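Local coordinates for protein cytolethal distending toxin subunit A (Haemophilus ducreyi, PDB 1SR4) that acts as the lectin-like subunit of a bacterial genotoxin and, with its CdtC partner, probably forms the heterodimer needed to deliver CdtB into host cells, at residues 75-78 against 79-82; 112-115 against 116-119. All coordinates share one frame; numbering follows the deposited sequence.

Contact 1 of 2, residues 75-78 against 79-82; sequences ALAK and RNWL
Asn80 reaches back to Ala77 through its side-chain amide, in a local contact between the two ends of a type II beta turn. The polar part is one hydrogen bond: ND2 of Asn80 lies 2.8 Å from O of Ala77, with an N-H...O angle of 165°. The acceptor is only 9° out of the amide plane of Asn80, whereas the donor stands above the carbonyl plane of Ala77, away from a lone-pair direction. CG of Asn80 sits anti to its own carbonyl carbon (chi1 -87°), which turns the amide back toward Ala77.

Two methyl groups pack on the amide by van der Waals contact: CB of Ala75 sits over its face, 3.4 Å from CG of Asn80, and CB of Ala77 lies close to the amide plane, 3.4 Å from ND2 of Asn80. Water makes the third kind of link. Two waters donate to O of Trp81; one also donates to O of Ala75, the other accepts from N of Ala75.

The turn belongs to the surface loop joining strand 69-73 to strand 82-86, in a region inferred to mediate binding to target cells. Arg79 points its guanidinium to a salt bridge with Asp131 and a cation-pi contact with Tyr124, tying the loop to strands 127-131 and 120-124.

Contact 2 of 2, residues 112-115 against 116-119; sequences FVNQ and SLGT
Asn114 gathers the loop 115-118 around its backbone and its side-chain oxygen, and this is where the packing is tight. OD1 of Asn114 accepts N of Leu117 at 2.9 Å; the N-H...O angle is 168° and the donor lies in the carbonyl plane, on a lone pair. N of Ser116 adds a second, weak bond to the same OD1 at 3.1 Å. The amide gets there because CG is anti to the backbone N (chi1 -164°), while ND2 is held by O of Ile96, so both ends of the group fix its rotation.

Backbone bonds close the loop. N of Asn114 donates almost straight to O of Thr119 at 2.7 Å, and N of Gly118 donates to O of Asn114 at 2.9 Å. CA of Val113 adds a CA-H...O contact to the same Thr119 oxygen at 3.4 Å.

The outer side is looser. Ser116 and Gly118 are exposed, and CG1 of Val113 comes no nearer than 3.8 Å to O of Gly118. Gln115, by contrast, is held: its extended chain takes OE1 to a hydrogen bond with ND2 of Asn98.

Three residues of right-handed helical conformation, 115-117, followed by Gly118 with phi 73° make a classic four-residue beta-hairpin loop. It joins strands 110-114 and 120-124, whose pairing continues between Phe112 and Val121, in a ricin B-type beta-trefoil.

Contact 1 precedes contact 2 along the chain: contact 1 runs into strand 82-86, and strand 99-103 follows before contact 2 opens on strand 110-114. Both belong to the CDT A/C domain. Their centres are about 12 Å apart. The two loops also touch: O of Leu76 is 3.8 Å from CD1 of Leu117, and CG of Lys78 packs at 4.0 Å on CG2 of Thr119. His130 of strand 127-131 is a shared neighbour, hydrogen-bonded to the Thr119 hydroxyl and to the backbone of Arg79. The hairpin loop of contact 2 thus adjoins the loop of contact 1, whose region is inferred to bind target cells, and the two form one patch of the trefoil.

Contact 1 of 2, residues 75-78 against 79-82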
loop_
_atom_site.group_PDB
_atom_site.type_symbol
_atom_site.label_atom_id
_atom_site.label_comp_id
_atom_site.label_asym_id
_atom_site.label_seq_id
_atom_site.Cartn_x
_atom_site.Cartn_y
_atom_site.Cartn_z
ATOM N N ALA A 75 -29.697 -1.627 9.670
ATOM C CA ALA A 75 -30.801 -2.600 9.678
ATOM C C ALA A 75 -30.267 -3.770 8.863
ATOM O O ALA A 75 -29.817 -3.596 7.722
ATOM C CB ALA A 75 -32.061 -2.008 9.017
ATOM N N LEU A 76 -30.315 -4.958 9.446
ATOM C CA LEU A 76 -29.771 -6.155 8.813
ATOM C C LEU A 76 -30.434 -6.694 7.553
ATOM O O LEU A 76 -29.759 -7.302 6.727
ATOM C CB LEU A 76 -29.689 -7.290 9.842
ATOM C CG LEU A 76 -28.898 -7.035 11.130
ATOM C CD1 LEU A 76 -28.940 -8.296 12.011
ATOM C CD2 LEU A 76 -27.454 -6.674 10.797
ATOM N N ALA A 77 -31.738 -6.495 7.393
ATOM C CA ALA A 77 -32.408 -7.020 6.207
ATOM C C ALA A 77 -31.847 -6.380 4.938
ATOM O O ALA A 77 -31.474 -5.202 4.942
ATOM C CB ALA A 77 -33.918 -6.767 6.300
ATOM N N LYS A 78 -31.793 -7.161 3.861
ATOM C CA LYS A 78 -31.289 -6.676 2.582
ATOM C C LYS A 78 -32.049 -5.451 2.084
ATOM O O LYS A 78 -33.228 -5.281 2.370
ATOM C CB LYS A 78 -31.374 -7.792 1.533
ATOM C CG LYS A 78 -30.433 -8.955 1.799
ATOM C CD LYS A 78 -30.550 -9.999 0.700
ATOM C CE LYS A 78 -31.665 -10.987 0.978
ATOM N NZ LYS A 78 -31.261 -11.920 2.077
ATOM N N ARG A 79 -31.343 -4.599 1.351
ATOM C CA ARG A 79 -31.881 -3.376 0.762
ATOM C C ARG A 79 -32.121 -2.204 1.702
ATOM O O ARG A 79 -32.675 -1.184 1.302
ATOM C CB ARG A 79 -33.144 -3.670 -0.074
ATOM C CG ARG A 79 -32.833 -4.558 -1.293
ATOM C CD ARG A 79 -33.938 -4.575 -2.353
ATOM N NE ARG A 79 -34.051 -3.315 -3.094
ATOM C CZ ARG A 79 -33.221 -2.923 -4.065
ATOM N NH1 ARG A 79 -32.196 -3.681 -4.439
ATOM N NH2 ARG A 79 -33.420 -1.761 -4.671
ATOM N N ASN A 80 -31.672 -2.328 2.945
ATOM C CA ASN A 80 -31.807 -1.222 3.883
ATOM C C ASN A 80 -30.626 -0.283 3.666
ATOM O O ASN A 80 -29.579 -0.697 3.158
ATOM C CB ASN A 80 -31.809 -1.740 5.315
ATOM C CG ASN A 80 -33.184 -2.140 5.775
ATOM O OD1 ASN A 80 -34.040 -1.284 5.989
ATOM N ND2 ASN A 80 -33.411 -3.440 5.920
ATOM N N TRP A 81 -30.805 0.974 4.049
ATOM C CA TRP A 81 -29.781 1.986 3.890
ATOM C C TRP A 81 -28.556 1.746 4.766
ATOM O O TRP A 81 -28.648 1.222 5.874
ATOM C CB TRP A 81 -30.303 3.385 4.256
ATOM C CG TRP A 81 -31.439 3.929 3.456
ATOM C CD1 TRP A 81 -32.706 4.196 3.910
ATOM C CD2 TRP A 81 -31.404 4.358 2.086
ATOM N NE1 TRP A 81 -33.457 4.769 2.906
ATOM C CE2 TRP A 81 -32.685 4.882 1.779
ATOM C CE3 TRP A 81 -30.419 4.353 1.091
ATOM C CZ2 TRP A 81 -33.003 5.402 0.514
ATOM C CZ3 TRP A 81 -30.735 4.868 -0.167
ATOM C CH2 TRP A 81 -32.021 5.387 -0.441
ATOM N N LEU A 82 -27.417 2.175 4.246
ATOM C CA LEU A 82 -26.150 2.109 4.950
ATOM C C LEU A 82 -26.011 3.467 5.612
ATOM O O LEU A 82 -26.556 4.453 5.124
ATOM C CB LEU A 82 -24.999 1.912 3.953
ATOM C CG LEU A 82 -24.391 0.523 3.764
ATOM C CD1 LEU A 82 -25.444 -0.575 3.812
ATOM C CD2 LEU A 82 -23.603 0.511 2.472
HETATM O O HOH W 1 -28.198 -1.475 6.611
HETATM O O HOH W 2 -30.452 0.720 7.932
#

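Contact 2 of 2, residues 112-115 against 116-119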
loop_
_atom_site.group_PDB
_atom_site.type_symbol
_atom_site.label_atom_id
_atom_site.label_comp_id
_atom_site.label_asym_id
_atom_site.label_seq_id
_atom_site.Cartn_x
_atom_site.Cartn_y
_atom_site.Cartn_z
ATOM N N PHE A 112 -17.723 -3.989 -2.626
ATOM C CA PHE A 112 -17.531 -4.223 -1.197
ATOM C C PHE A 112 -18.492 -5.270 -0.648
ATOM O O PHE A 112 -19.709 -5.092 -0.688
ATOM C CB PHE A 112 -17.715 -2.905 -0.446
ATOM C CG PHE A 112 -16.726 -1.840 -0.845
ATOM C CD1 PHE A 112 -15.523 -1.700 -0.161
ATOM C CD2 PHE A 112 -16.986 -1.006 -1.934
ATOM C CE1 PHE A 112 -14.592 -0.746 -0.556
ATOM C CE2 PHE A 112 -16.059 -0.043 -2.341
ATOM C CZ PHE A 112 -14.859 0.087 -1.651
ATOM N N VAL A 113 -17.928 -6.348 -0.118
ATOM C CA VAL A 113 -18.701 -7.459 0.432
ATOM C C VAL A 113 -18.688 -7.422 1.964
ATOM O O VAL A 113 -17.627 -7.418 2.584
ATOM C CB VAL A 113 -18.107 -8.786 -0.059
ATOM C CG1 VAL A 113 -19.055 -9.965 0.282
ATOM C CG2 VAL A 113 -17.867 -8.694 -1.576
ATOM N N ASN A 114 -19.863 -7.412 2.578
ATOM C CA ASN A 114 -19.937 -7.356 4.038
ATOM C C ASN A 114 -19.348 -8.598 4.694
ATOM O O ASN A 114 -19.652 -9.718 4.286
ATOM C CB ASN A 114 -21.384 -7.171 4.486
ATOM C CG ASN A 114 -21.485 -6.719 5.931
ATOM O OD1 ASN A 114 -21.700 -7.525 6.843
ATOM N ND2 ASN A 114 -21.308 -5.421 6.149
ATOM N N GLN A 115 -18.519 -8.400 5.718
ATOM C CA GLN A 115 -17.890 -9.527 6.395
ATOM C C GLN A 115 -18.890 -10.457 7.043
ATOM O O GLN A 115 -18.759 -11.667 6.953
ATOM C CB GLN A 115 -16.919 -9.063 7.494
ATOM C CG GLN A 115 -16.348 -10.230 8.282
ATOM C CD GLN A 115 -15.303 -9.820 9.294
ATOM O OE1 GLN A 115 -15.361 -8.718 9.859
ATOM N NE2 GLN A 115 -14.347 -10.711 9.551
ATOM N N SER A 116 -19.868 -9.874 7.719
ATOM C CA SER A 116 -20.865 -10.648 8.437
ATOM C C SER A 116 -22.005 -11.179 7.596
ATOM O O SER A 116 -22.351 -12.352 7.692
ATOM C CB SER A 116 -21.454 -9.803 9.574
ATOM O OG SER A 116 -22.503 -10.499 10.227
ATOM N N LEU A 117 -22.574 -10.315 6.762
ATOM C CA LEU A 117 -23.737 -10.689 5.967
ATOM C C LEU A 117 -23.498 -11.193 4.548
ATOM O O LEU A 117 -24.387 -11.792 3.955
ATOM C CB LEU A 117 -24.712 -9.514 5.938
ATOM C CG LEU A 117 -25.122 -8.986 7.320
ATOM C CD1 LEU A 117 -25.991 -7.736 7.145
ATOM C CD2 LEU A 117 -25.896 -10.056 8.097
ATOM N N GLY A 118 -22.312 -10.951 4.000
ATOM C CA GLY A 118 -22.034 -11.419 2.656
ATOM C C GLY A 118 -22.748 -10.638 1.568
ATOM O O GLY A 118 -22.699 -11.019 0.402
ATOM N N THR A 119 -23.425 -9.559 1.934
ATOM C CA THR A 119 -24.112 -8.742 0.930
ATOM C C THR A 119 -23.144 -7.680 0.387
ATOM O O THR A 119 -22.050 -7.476 0.931
ATOM C CB THR A 119 -25.383 -8.056 1.513
ATOM O OG1 THR A 119 -25.066 -7.401 2.746
ATOM C CG2 THR A 119 -26.473 -9.094 1.784
#